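Local coordinates for protein polygalacturonase (Pectobacterium carotovorum subsp. carotovorum, PDB 1BHE) that hydrolyses the alpha-1,4-galacturonosyl linkages of polygalacturonic acid in plant cell walls, and thereby takes part in the maceration and soft rot of plant tissue, at residues H251-G256 with N277-K282; D224-K229 with N245-G250; K306-D311 with G339-N344; K271-T276 with V300-A305; V265-L270 with V294-V299. One frame throughout, in Å; residues are numbered along the deposited sequence.

Contact 1: H251-G256 with N277-K282; sequences HGMSIG and NGLRIK
Main-chain bonds carry most of the pairing between His251-Gly256 and Asn277-Lys282, which run parallel on successive coils of the right-handed beta-helix of family 28 hydrolases. Met253 N donates to Gly278 O (2.9 Å), Arg280 N to Met253 O, Ile255 N to Arg280 O and Lys282 N to Ile255 O, while one water donates to both Met253 O and Arg280 O.

Side-chain polar bonds are concentrated around Arg280. Its CG is anti to the backbone N (chi1 -176°), and a bend at chi3 brings NE into position to donate to Ser254 OG (3.1 Å, 168° at the hydrogen) in the guanidinium plane. His251 O and the amide nitrogen of Asn277 lie above one guanidinium face, toward its rim, and CD of Lys282 lies 3.5 Å above the centre of the other. Asn277 ND2 in turn donates to His251 O (2.9 Å). Asp224 completes the network: OD1 takes Arg280 NH2 and Ser254 OG, and OD2 takes Lys282 NZ. Gripped at its edge and at NH2, the guanidinium is held in its rotation, and Asp224 probably offsets much of the two positive charges, next to the inferred active-site His251.

Apolar contacts occupy the opposite face of the sheet, where Ile255 CG2 meets Ile281 CG2 (4.3 Å) and Met253 CG meets Leu279 CD2 (4.2 Å). Gly252 and Gly256 both have positive phi, where a CB would be jammed against the preceding carbonyl.

Strand 226-230 flanks 253-256 and strand 306-311 flanks 277-282, while Tyr296 of strand 290-302 packs against Ile255, Leu279 and Ile281 from the interior.

Contact 2: D224-K229 with N245-G250; sequences DNVAIK and NDFGTG
Asn225 ND2 is gripped by two carbonyls, donating to Thr249 O across the contact (3.1 Å) and to Ile219 O of the preceding coil. The first bond is bent, with an N-H...O angle of 139°, and the donor lies above the carbonyl plane of Thr249. OD1 of the same amide accepts from Gly252 N just beyond the second segment, and packs 3.5 Å from Gly250 CA. With both ends held, the rotation of the buried amide is fixed. The absence of a side chain at Gly250 lets Asn225 OD1 come this close to its backbone.

The two segments are not paired strands. They belong to a single turn of the right-handed parallel beta-helix and face each other across its interior, so the contact is made by side chains reaching inward rather than by a backbone ladder. Asn225 CG is anti to its carbonyl carbon (chi1 -57°), which swings the amide along the ring of Phe247, with the two planes only 6° apart and the two side chains sliding past each other in opposite directions. CB of Asn225 supplies a CH-pi contact, 3.8 Å from the ring centroid and over one face. At the far end of the ring Phe247 CZ meets Val226 CG2 (3.8 Å). Phe247 also packs on Met253 and Ile219. Asp224, next to Asn225, points away from Phe247 and forms salt bridges with Arg280 and Lys282, close to the probable proton donor Asp223.

Contact 3: K306-D311 with G339-N344; sequences KPIVID and GVVVLN
A chi1 of -53° sets CG of Leu343 anti to its carbonyl carbon, and CD2 rests against Ile310 CB at 4.0 Å. In Ile308 the CG2 branch lies opposite the backbone N and meets the same methyl (4.1 Å), and CB meets Val341 CG1 (4.0 Å). Pro307 CG meets Val341 CG2, the two side chains crossing at about a right angle. These groups line the inward face of two parallel strands on successive beta-helix coils, joined by Val342 N to Ile308 O, Ile310 N to Val342 O, and Asn344 N to Ile310 O (2.7 Å).

On the other face Asp311 and Asn344 stand in register without a direct bond. A water joins them, donating to Asp311 OD2 (2.8 Å) and accepting from Asn344 ND2 (2.8 Å). Asp311 OD1 accepts from Val313 N, and Asn344 OD1 from Glu346 N.

Near the corner at Pro307 the ladder breaks. Val340 O is buried with no polar partner; Pro307 has no N-H to offer and brings CD to 3.3 Å of that oxygen, which Lys306 approaches through a CA-H...O contact. The backbone bonds and the aliphatic inner face hold the pair, while the Asp311-Asn344 link depends on a water and is probably the more yielding part.

Contact 4: K271-T276 with V300-A305; sequences KMNGTT and VMKNVA
Met272 has both its backbone polar atoms satisfied across this parallel pair: its N donates to Val300 O (2.8 Å) and its O accepts from Lys302 N (2.8 Å). Gly274 N then uses Lys302 O (2.9 Å), the last of the three regular bonds before both chains leave the sheet.

Beyond it the acceptors are met differently. Thr275 O receives only a CA-H...O approach from Val304 within this pair (3.2 Å), and Asn303 O a similar one from Gly274 CA. Asn303 N turns to Thr337 OG1, and Thr275 OG1 donates to Gly248 O. Gly274 and Asn303 both have positive phi, Gly274 at 86°, which marks the turn by which these two coils pass to their next strand.

Apolar packing fills the inner face. The side chains of Met272 and Met301 lie side by side and point the same way, Met272 SD resting on Met301 CG at 3.8 Å, while Met272 CB meets Val304 CG2 (4.2 Å). Lys271, Asn273 and Lys302 line the outer face.

Strand 245-247 bonds to Lys271 and Asn273 on the side of the preceding coil, with Phe247 packed on Met272, and the turn at Thr276 runs beside His251 before bonding to Gly250 and Lys306.

Contact 5: V265-L270 with V294-V299; sequences VTVDDL and VRYSNV
Asp268 reaches across to Ser297 with its carboxylate turned so that OD1 is met on its anti side, 29° out of the carboxylate plane. The bond from Ser297 OG is short, 2.6 Å, and a water donating to both Ser297 OG and Val267 O bridges the strands a second time. Another water joins Asp268 OD2 to Asn298 ND2.

On the outer face of these nearly parallel strands of consecutive beta-helix coils, Arg295 crosses Thr266 at a slant. Its CG lies between the backbone N and the carbonyl carbon (chi1 53°), and a later bend lays the guanidinium edge-on to Thr266 OG1, which accepts from NH1 (3.1 Å). NH1 also reaches Asn264, and Thr266 OG1 is shared with Ser1 N.

Past the strands, Asp269 and Asn298 both take left-handed backbone conformations at the corner. Their side chains run side by side in the same direction with planes 11° apart, and Leu270 N picks up Asn298 O (3.1 Å); Asp269 OD2 is held by His244.

On the apolar inner face Val267 CG2 meets Tyr296 CD1 at 3.7 Å, the Tyr296 ring stacks on Phe330, and Leu270 CB lies against Val299 CG1. A buried apolar side and a hydrated polar side give the pair the two-sided character expected of a beta-helix wall, and the short Ser297-Asp268 bond is probably polarised by the carboxylate charge.

How the contacts relate
Contacts 1, 3, 4 and 5 join strands of successive beta-helix coils, whereas contact 2 spans the interior of one coil. Contacts 1 and 2 are the buried ones, meet through Asp224, and bring charged or amide groups into tightly bonded clusters beside the probable active-site residues. Contacts 4 and 5 share strands 258-273 and 290-302, contact 5 rounding the corner at Asp269 and Asn298 and contact 4 following it; contact 4 is the most exposed, while contact 5 is partly buried with a hydrated polar outer face. Contact 3 extends the sheet of contact 1 by way of strand 306-311, and shares its apolar inner face but has a water-bridged Asp-Asn pair where contact 1 has salt bridges. The inner faces of contacts 1 and 5 meet in the interior.

Contact 1: H251-G256 with N277-K282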
# COMPACT_ATOMS: atom_id res chain seq x y z
N HIS A 251 -8.97 -1.63 5.45
CA HIS A 251 -8.96 -0.92 6.73
C HIS A 251 -8.90 0.59 6.57
O HIS A 251 -8.83 1.28 7.58
CB HIS A 251 -7.86 -1.46 7.64
CG HIS A 251 -8.14 -2.83 8.19
ND1 HIS A 251 -7.22 -3.49 8.98
CD2 HIS A 251 -9.19 -3.67 8.08
CE1 HIS A 251 -7.70 -4.68 9.33
NE2 HIS A 251 -8.90 -4.81 8.79
N GLY A 252 -8.98 1.11 5.34
CA GLY A 252 -9.04 2.54 5.15
C GLY A 252 -7.97 3.29 4.40
O GLY A 252 -6.95 2.79 3.95
N MET A 253 -8.27 4.58 4.22
CA MET A 253 -7.37 5.59 3.68
C MET A 253 -6.65 6.13 4.92
O MET A 253 -7.14 7.05 5.58
CB MET A 253 -8.14 6.66 2.93
CG MET A 253 -7.35 7.91 2.56
SD MET A 253 -5.92 7.55 1.52
CE MET A 253 -4.58 7.95 2.64
N SER A 254 -5.59 5.44 5.33
CA SER A 254 -4.92 5.72 6.58
C SER A 254 -3.55 6.38 6.56
O SER A 254 -2.77 6.34 5.62
CB SER A 254 -4.76 4.38 7.35
OG SER A 254 -6.01 3.71 7.48
N ILE A 255 -3.25 6.99 7.70
CA ILE A 255 -1.97 7.59 8.04
C ILE A 255 -1.54 6.95 9.36
O ILE A 255 -2.34 6.98 10.30
CB ILE A 255 -2.00 9.11 8.17
CG1 ILE A 255 -2.21 9.79 6.81
CG2 ILE A 255 -0.73 9.66 8.82
CD1 ILE A 255 -2.59 11.26 6.92
N GLY A 256 -0.36 6.35 9.43
CA GLY A 256 0.09 5.70 10.66
C GLY A 256 0.19 4.19 10.45
O GLY A 256 -0.01 3.71 9.34
N ASN A 277 -12.94 1.05 7.83
CA ASN A 277 -12.63 2.39 8.32
C ASN A 277 -12.58 3.30 7.09
O ASN A 277 -12.22 2.83 6.00
CB ASN A 277 -11.32 2.48 9.08
CG ASN A 277 -11.13 1.47 10.18
OD1 ASN A 277 -11.93 1.40 11.12
ND2 ASN A 277 -10.07 0.67 10.08
N GLY A 278 -12.93 4.57 7.24
CA GLY A 278 -12.92 5.49 6.11
C GLY A 278 -11.59 6.24 6.05
O GLY A 278 -10.60 5.77 5.49
N LEU A 279 -11.60 7.43 6.64
CA LEU A 279 -10.43 8.30 6.72
C LEU A 279 -9.80 8.15 8.10
O LEU A 279 -10.43 8.44 9.12
CB LEU A 279 -10.84 9.75 6.46
CG LEU A 279 -11.70 10.01 5.22
CD1 LEU A 279 -12.24 11.44 5.23
CD2 LEU A 279 -10.90 9.76 3.95
N ARG A 280 -8.55 7.69 8.14
CA ARG A 280 -7.92 7.42 9.42
C ARG A 280 -6.52 7.95 9.66
O ARG A 280 -5.64 7.92 8.82
CB ARG A 280 -7.91 5.88 9.57
CG ARG A 280 -7.37 5.38 10.90
CD ARG A 280 -7.84 3.95 11.11
NE ARG A 280 -7.07 3.02 10.28
CZ ARG A 280 -6.90 1.74 10.61
NH1 ARG A 280 -7.46 1.29 11.73
NH2 ARG A 280 -6.20 0.94 9.83
N ILE A 281 -6.32 8.45 10.87
CA ILE A 281 -5.03 8.90 11.37
C ILE A 281 -4.86 8.13 12.69
O ILE A 281 -5.64 8.33 13.63
CB ILE A 281 -4.84 10.40 11.59
CG1 ILE A 281 -5.20 11.20 10.34
CG2 ILE A 281 -3.39 10.65 12.00
CD1 ILE A 281 -5.10 12.70 10.46
N LYS A 282 -3.89 7.23 12.73
CA LYS A 282 -3.70 6.40 13.91
C LYS A 282 -2.25 6.28 14.35
O LYS A 282 -1.33 6.33 13.54
CB LYS A 282 -4.25 4.99 13.62
CG LYS A 282 -3.54 4.31 12.45
CD LYS A 282 -4.01 2.87 12.29
CE LYS A 282 -2.87 1.97 11.81
NZ LYS A 282 -3.03 1.64 10.37
O HOH W 1 -5.74 9.26 6.32

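Contact 2: D224-K229 with N245-G250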
# COMPACT_ATOMS: atom_id res chain seq x y z
N ASP A 224 -4.99 -2.03 5.36
CA ASP A 224 -5.10 -0.66 4.87
C ASP A 224 -5.08 -0.55 3.36
O ASP A 224 -4.20 -1.11 2.71
CB ASP A 224 -3.98 0.21 5.45
CG ASP A 224 -4.28 0.62 6.87
OD1 ASP A 224 -5.45 0.99 7.15
OD2 ASP A 224 -3.35 0.58 7.71
N ASN A 225 -6.03 0.20 2.80
CA ASN A 225 -6.07 0.41 1.35
C ASN A 225 -4.82 1.19 0.96
O ASN A 225 -4.10 0.87 0.01
CB ASN A 225 -7.36 1.09 0.94
CG ASN A 225 -8.60 0.32 1.37
OD1 ASN A 225 -8.91 0.24 2.56
ND2 ASN A 225 -9.31 -0.26 0.41
N VAL A 226 -4.54 2.24 1.73
CA VAL A 226 -3.35 3.07 1.63
C VAL A 226 -2.92 3.37 3.08
O VAL A 226 -3.77 3.71 3.91
CB VAL A 226 -3.55 4.40 0.89
CG1 VAL A 226 -2.37 5.36 1.11
CG2 VAL A 226 -3.73 4.23 -0.61
N ALA A 227 -1.65 3.23 3.39
CA ALA A 227 -1.16 3.56 4.73
C ALA A 227 0.10 4.41 4.56
O ALA A 227 1.14 3.91 4.12
CB ALA A 227 -0.89 2.34 5.58
N ILE A 228 -0.04 5.69 4.85
CA ILE A 228 1.06 6.66 4.76
C ILE A 228 1.85 6.64 6.06
O ILE A 228 1.27 6.84 7.14
CB ILE A 228 0.49 8.06 4.47
CG1 ILE A 228 -0.24 8.07 3.12
CG2 ILE A 228 1.57 9.13 4.47
CD1 ILE A 228 -1.14 9.27 2.90
N LYS A 229 3.14 6.34 6.01
CA LYS A 229 3.97 6.19 7.19
C LYS A 229 5.27 6.99 7.14
O LYS A 229 5.82 7.27 6.07
CB LYS A 229 4.36 4.72 7.43
CG LYS A 229 3.20 3.73 7.47
CD LYS A 229 3.67 2.28 7.57
CE LYS A 229 2.50 1.33 7.39
NZ LYS A 229 1.62 1.29 8.59
N ASN A 245 -10.25 8.21 -6.74
CA ASN A 245 -10.12 6.78 -6.47
C ASN A 245 -11.38 6.14 -5.93
O ASN A 245 -12.30 6.79 -5.43
CB ASN A 245 -8.99 6.56 -5.45
CG ASN A 245 -7.63 6.98 -5.98
OD1 ASN A 245 -7.10 6.37 -6.91
ND2 ASN A 245 -7.08 8.02 -5.36
N ASP A 246 -11.39 4.81 -5.99
CA ASP A 246 -12.48 3.98 -5.48
C ASP A 246 -11.90 2.93 -4.53
O ASP A 246 -11.03 2.16 -4.97
CB ASP A 246 -13.22 3.25 -6.59
CG ASP A 246 -14.10 4.15 -7.43
OD1 ASP A 246 -15.23 4.45 -6.99
OD2 ASP A 246 -13.67 4.57 -8.52
N PHE A 247 -12.30 2.92 -3.28
CA PHE A 247 -11.79 1.92 -2.33
C PHE A 247 -12.93 0.98 -1.91
O PHE A 247 -14.06 1.40 -1.66
CB PHE A 247 -11.14 2.54 -1.12
CG PHE A 247 -9.84 3.26 -1.24
CD1 PHE A 247 -9.16 3.41 -2.43
CD2 PHE A 247 -9.26 3.81 -0.10
CE1 PHE A 247 -7.96 4.09 -2.52
CE2 PHE A 247 -8.05 4.49 -0.16
CZ PHE A 247 -7.41 4.63 -1.37
N GLY A 248 -12.62 -0.31 -1.91
CA GLY A 248 -13.57 -1.34 -1.51
C GLY A 248 -13.26 -1.81 -0.10
O GLY A 248 -12.97 -1.01 0.80
N THR A 249 -13.30 -3.13 0.13
CA THR A 249 -12.99 -3.65 1.45
C THR A 249 -11.59 -3.21 1.86
O THR A 249 -10.75 -2.88 1.02
CB THR A 249 -13.06 -5.18 1.55
OG1 THR A 249 -12.09 -5.75 0.65
CG2 THR A 249 -14.45 -5.69 1.19
N GLY A 250 -11.32 -3.27 3.16
CA GLY A 250 -10.01 -2.90 3.67
C GLY A 250 -10.11 -2.13 4.98
O GLY A 250 -11.20 -2.01 5.54

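Contact 3: K306-D311 with G339-N344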
# COMPACT_ATOMS: atom_id res chain seq x y z
N LYS A 306 -16.68 2.78 10.39
CA LYS A 306 -16.02 3.89 11.08
C LYS A 306 -15.51 4.89 10.05
O LYS A 306 -14.35 4.83 9.62
CB LYS A 306 -14.84 3.34 11.90
CG LYS A 306 -15.21 2.60 13.17
CD LYS A 306 -14.01 2.37 14.08
CE LYS A 306 -14.19 1.10 14.89
NZ LYS A 306 -13.87 1.32 16.34
N PRO A 307 -16.37 5.81 9.61
CA PRO A 307 -16.06 6.73 8.54
C PRO A 307 -14.89 7.65 8.81
O PRO A 307 -14.12 7.96 7.89
CB PRO A 307 -17.36 7.49 8.29
CG PRO A 307 -18.20 7.27 9.50
CD PRO A 307 -17.78 5.93 10.05
N ILE A 308 -14.74 8.16 10.02
CA ILE A 308 -13.64 9.03 10.40
C ILE A 308 -13.01 8.48 11.68
O ILE A 308 -13.70 8.25 12.67
CB ILE A 308 -14.00 10.50 10.62
CG1 ILE A 308 -14.55 11.14 9.34
CG2 ILE A 308 -12.79 11.29 11.12
CD1 ILE A 308 -15.06 12.56 9.49
N VAL A 309 -11.71 8.21 11.64
CA VAL A 309 -10.98 7.72 12.80
C VAL A 309 -9.69 8.52 13.00
O VAL A 309 -8.80 8.53 12.15
CB VAL A 309 -10.58 6.24 12.74
CG1 VAL A 309 -9.79 5.84 13.98
CG2 VAL A 309 -11.77 5.29 12.59
N ILE A 310 -9.60 9.18 14.15
CA ILE A 310 -8.39 9.89 14.56
C ILE A 310 -8.07 9.31 15.94
O ILE A 310 -8.69 9.68 16.94
CB ILE A 310 -8.48 11.42 14.59
CG1 ILE A 310 -8.69 11.99 13.19
CG2 ILE A 310 -7.23 12.00 15.23
CD1 ILE A 310 -8.75 13.49 13.09
N ASP A 311 -7.15 8.35 15.98
CA ASP A 311 -6.82 7.68 17.22
C ASP A 311 -5.34 7.71 17.56
O ASP A 311 -4.52 7.09 16.88
CB ASP A 311 -7.28 6.21 17.14
CG ASP A 311 -7.49 5.62 18.52
OD1 ASP A 311 -6.89 6.12 19.49
OD2 ASP A 311 -8.26 4.64 18.64
N GLY A 339 -22.77 4.66 11.04
CA GLY A 339 -21.41 4.35 11.44
C GLY A 339 -21.00 5.13 12.69
O GLY A 339 -21.79 5.89 13.25
N VAL A 340 -19.77 4.92 13.13
CA VAL A 340 -19.22 5.59 14.30
C VAL A 340 -17.98 6.40 13.95
O VAL A 340 -17.06 5.92 13.28
CB VAL A 340 -18.84 4.56 15.39
CG1 VAL A 340 -17.98 5.16 16.49
CG2 VAL A 340 -20.09 3.95 16.02
N VAL A 341 -17.93 7.64 14.45
CA VAL A 341 -16.78 8.51 14.28
C VAL A 341 -15.99 8.50 15.58
O VAL A 341 -16.53 8.83 16.64
CB VAL A 341 -17.14 9.95 13.89
CG1 VAL A 341 -15.95 10.89 14.06
CG2 VAL A 341 -17.65 10.00 12.46
N VAL A 342 -14.72 8.11 15.50
CA VAL A 342 -13.85 8.05 16.67
C VAL A 342 -12.77 9.13 16.62
O VAL A 342 -11.93 9.18 15.72
CB VAL A 342 -13.18 6.67 16.82
CG1 VAL A 342 -12.28 6.63 18.04
CG2 VAL A 342 -14.23 5.57 16.91
N LEU A 343 -12.79 10.01 17.62
CA LEU A 343 -11.81 11.08 17.74
C LEU A 343 -11.17 11.00 19.12
O LEU A 343 -11.75 11.45 20.11
CB LEU A 343 -12.41 12.46 17.50
CG LEU A 343 -13.20 12.71 16.22
CD1 LEU A 343 -13.91 14.05 16.29
CD2 LEU A 343 -12.31 12.61 15.00
N ASN A 344 -9.99 10.40 19.19
CA ASN A 344 -9.28 10.21 20.45
C ASN A 344 -7.90 10.85 20.44
O ASN A 344 -7.00 10.41 19.72
CB ASN A 344 -9.17 8.72 20.75
CG ASN A 344 -8.59 8.42 22.12
OD1 ASN A 344 -8.16 9.30 22.86
ND2 ASN A 344 -8.56 7.13 22.46
O HOH W 2 -8.64 4.56 21.39

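Contact 4: K271-T276 with V300-A305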
# COMPACT_ATOMS: atom_id res chain seq x y z
N LYS A 271 -14.26 7.54 -3.46
CA LYS A 271 -15.50 6.79 -3.23
C LYS A 271 -15.15 5.52 -2.45
O LYS A 271 -14.23 4.79 -2.82
CB LYS A 271 -16.20 6.46 -4.54
CG LYS A 271 -17.19 7.52 -5.00
CD LYS A 271 -16.67 8.29 -6.20
CE LYS A 271 -17.70 8.32 -7.32
NZ LYS A 271 -17.13 7.83 -8.61
N MET A 272 -15.85 5.30 -1.34
CA MET A 272 -15.59 4.14 -0.49
C MET A 272 -16.84 3.29 -0.31
O MET A 272 -17.91 3.80 0.03
CB MET A 272 -15.04 4.57 0.86
CG MET A 272 -13.86 5.53 0.80
SD MET A 272 -13.16 5.97 2.38
CE MET A 272 -12.17 4.53 2.75
N ASN A 273 -16.71 1.98 -0.55
CA ASN A 273 -17.84 1.08 -0.38
C ASN A 273 -17.41 -0.18 0.36
O ASN A 273 -16.64 -0.98 -0.18
CB ASN A 273 -18.48 0.70 -1.72
CG ASN A 273 -19.79 -0.04 -1.56
OD1 ASN A 273 -20.01 -0.75 -0.57
ND2 ASN A 273 -20.69 0.11 -2.53
N GLY A 274 -17.88 -0.34 1.59
CA GLY A 274 -17.56 -1.51 2.38
C GLY A 274 -16.27 -1.49 3.18
O GLY A 274 -16.02 -2.44 3.92
N THR A 275 -15.44 -0.47 3.02
CA THR A 275 -14.21 -0.33 3.79
C THR A 275 -14.58 -0.29 5.27
O THR A 275 -15.54 0.42 5.60
CB THR A 275 -13.46 0.95 3.41
OG1 THR A 275 -13.77 1.31 2.05
CG2 THR A 275 -11.95 0.77 3.52
N THR A 276 -13.87 -1.00 6.15
CA THR A 276 -14.29 -0.97 7.55
C THR A 276 -14.01 0.38 8.21
O THR A 276 -14.79 0.80 9.07
CB THR A 276 -13.77 -2.13 8.41
OG1 THR A 276 -12.65 -1.74 9.20
CG2 THR A 276 -13.43 -3.32 7.54
N VAL A 300 -17.10 10.22 -0.50
CA VAL A 300 -18.43 9.63 -0.37
C VAL A 300 -18.29 8.18 0.10
O VAL A 300 -17.65 7.37 -0.58
CB VAL A 300 -19.22 9.67 -1.68
CG1 VAL A 300 -20.58 8.99 -1.52
CG2 VAL A 300 -19.43 11.11 -2.16
N MET A 301 -18.87 7.86 1.26
CA MET A 301 -18.78 6.52 1.81
C MET A 301 -20.12 5.80 1.92
O MET A 301 -21.15 6.38 2.24
CB MET A 301 -18.14 6.56 3.20
CG MET A 301 -16.72 7.10 3.25
SD MET A 301 -16.19 7.45 4.93
CE MET A 301 -15.75 9.18 4.80
N LYS A 302 -20.08 4.50 1.67
CA LYS A 302 -21.23 3.61 1.73
C LYS A 302 -20.81 2.32 2.45
O LYS A 302 -19.80 1.71 2.09
CB LYS A 302 -21.74 3.21 0.35
CG LYS A 302 -22.23 4.26 -0.61
CD LYS A 302 -23.01 3.65 -1.77
CE LYS A 302 -22.37 3.95 -3.11
NZ LYS A 302 -23.18 4.93 -3.90
N ASN A 303 -21.55 1.91 3.47
CA ASN A 303 -21.25 0.70 4.22
C ASN A 303 -19.88 0.71 4.88
O ASN A 303 -19.19 -0.31 4.95
CB ASN A 303 -21.41 -0.54 3.32
CG ASN A 303 -22.83 -0.80 2.88
OD1 ASN A 303 -23.79 -0.58 3.61
ND2 ASN A 303 -23.00 -1.28 1.65
N VAL A 304 -19.49 1.85 5.44
CA VAL A 304 -18.25 2.02 6.18
C VAL A 304 -18.57 2.18 7.66
O VAL A 304 -19.14 3.18 8.08
CB VAL A 304 -17.47 3.25 5.66
CG1 VAL A 304 -16.23 3.53 6.49
CG2 VAL A 304 -17.09 3.06 4.19
N ALA A 305 -18.20 1.20 8.48
CA ALA A 305 -18.48 1.20 9.90
C ALA A 305 -17.91 2.38 10.67
O ALA A 305 -18.58 2.91 11.56
CB ALA A 305 -17.96 -0.10 10.53

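Contact 5: V265-L270 with V294-V299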
# COMPACT_ATOMS: atom_id res chain seq x y z
N VAL A 265 -0.66 16.27 2.94
CA VAL A 265 -1.40 15.16 2.33
C VAL A 265 -2.76 15.66 1.85
O VAL A 265 -3.54 16.19 2.65
CB VAL A 265 -1.60 14.02 3.34
CG1 VAL A 265 -2.35 12.85 2.70
CG2 VAL A 265 -0.26 13.54 3.88
N THR A 266 -3.02 15.51 0.56
CA THR A 266 -4.25 15.96 -0.06
C THR A 266 -5.06 14.80 -0.62
O THR A 266 -4.62 14.10 -1.54
CB THR A 266 -3.95 16.95 -1.21
OG1 THR A 266 -3.23 18.09 -0.72
CG2 THR A 266 -5.22 17.44 -1.89
N VAL A 267 -6.25 14.58 -0.06
CA VAL A 267 -7.16 13.54 -0.50
C VAL A 267 -8.42 14.19 -1.09
O VAL A 267 -9.10 14.91 -0.36
CB VAL A 267 -7.60 12.60 0.64
CG1 VAL A 267 -8.51 11.50 0.10
CG2 VAL A 267 -6.41 11.99 1.36
N ASP A 268 -8.72 13.93 -2.35
CA ASP A 268 -9.89 14.50 -3.00
C ASP A 268 -10.55 13.50 -3.95
O ASP A 268 -9.87 12.78 -4.69
CB ASP A 268 -9.55 15.78 -3.77
CG ASP A 268 -10.78 16.42 -4.39
OD1 ASP A 268 -11.70 16.81 -3.64
OD2 ASP A 268 -10.85 16.54 -5.63
N ASP A 269 -11.87 13.48 -3.95
CA ASP A 269 -12.66 12.62 -4.81
C ASP A 269 -12.32 11.15 -4.54
O ASP A 269 -11.59 10.50 -5.29
CB ASP A 269 -12.46 12.95 -6.29
CG ASP A 269 -13.41 12.18 -7.19
OD1 ASP A 269 -14.38 11.57 -6.66
OD2 ASP A 269 -13.21 12.17 -8.42
N LEU A 270 -12.86 10.65 -3.44
CA LEU A 270 -12.64 9.28 -3.01
C LEU A 270 -13.97 8.59 -2.70
O LEU A 270 -14.71 9.02 -1.81
CB LEU A 270 -11.74 9.23 -1.77
CG LEU A 270 -11.53 7.84 -1.14
CD1 LEU A 270 -10.93 6.87 -2.14
CD2 LEU A 270 -10.66 7.95 0.11
N VAL A 294 -3.18 18.05 6.57
CA VAL A 294 -3.90 16.95 5.95
C VAL A 294 -5.29 17.49 5.58
O VAL A 294 -5.97 18.03 6.46
CB VAL A 294 -4.05 15.72 6.86
CG1 VAL A 294 -4.79 14.60 6.13
CG2 VAL A 294 -2.69 15.21 7.32
N ARG A 295 -5.67 17.37 4.32
CA ARG A 295 -6.96 17.87 3.87
C ARG A 295 -7.73 16.83 3.07
O ARG A 295 -7.26 16.30 2.07
CB ARG A 295 -6.82 19.16 3.04
CG ARG A 295 -5.85 19.05 1.88
CD ARG A 295 -5.24 20.39 1.52
NE ARG A 295 -4.32 20.89 2.54
CZ ARG A 295 -3.04 20.55 2.65
NH1 ARG A 295 -2.49 19.70 1.80
NH2 ARG A 295 -2.31 21.07 3.62
N TYR A 296 -8.94 16.53 3.54
CA TYR A 296 -9.81 15.57 2.88
C TYR A 296 -11.04 16.27 2.28
O TYR A 296 -11.72 17.01 3.00
CB TYR A 296 -10.32 14.49 3.83
CG TYR A 296 -9.32 13.77 4.69
CD1 TYR A 296 -8.68 12.61 4.24
CD2 TYR A 296 -9.02 14.21 5.96
CE1 TYR A 296 -7.77 11.94 5.04
CE2 TYR A 296 -8.11 13.56 6.78
CZ TYR A 296 -7.49 12.42 6.30
OH TYR A 296 -6.59 11.76 7.10
N SER A 297 -11.32 16.02 1.01
CA SER A 297 -12.47 16.66 0.38
C SER A 297 -13.14 15.76 -0.64
O SER A 297 -12.50 14.96 -1.32
CB SER A 297 -12.08 17.99 -0.26
OG SER A 297 -11.16 17.79 -1.32
N ASN A 298 -14.46 15.91 -0.77
CA ASN A 298 -15.24 15.16 -1.74
C ASN A 298 -15.09 13.65 -1.55
O ASN A 298 -14.77 12.90 -2.47
CB ASN A 298 -14.88 15.58 -3.16
CG ASN A 298 -15.90 15.10 -4.17
OD1 ASN A 298 -16.96 14.57 -3.80
ND2 ASN A 298 -15.63 15.25 -5.45
N VAL A 299 -15.36 13.21 -0.32
CA VAL A 299 -15.29 11.80 0.04
C VAL A 299 -16.71 11.26 0.23
O VAL A 299 -17.47 11.82 1.03
CB VAL A 299 -14.48 11.57 1.32
CG1 VAL A 299 -14.32 10.08 1.61
CG2 VAL A 299 -13.11 12.22 1.24
O HOH W 3 -8.72 17.98 -0.34
O HOH W 4 -13.45 16.68 -6.56
O HOH W 5 -16.29 11.35 -4.58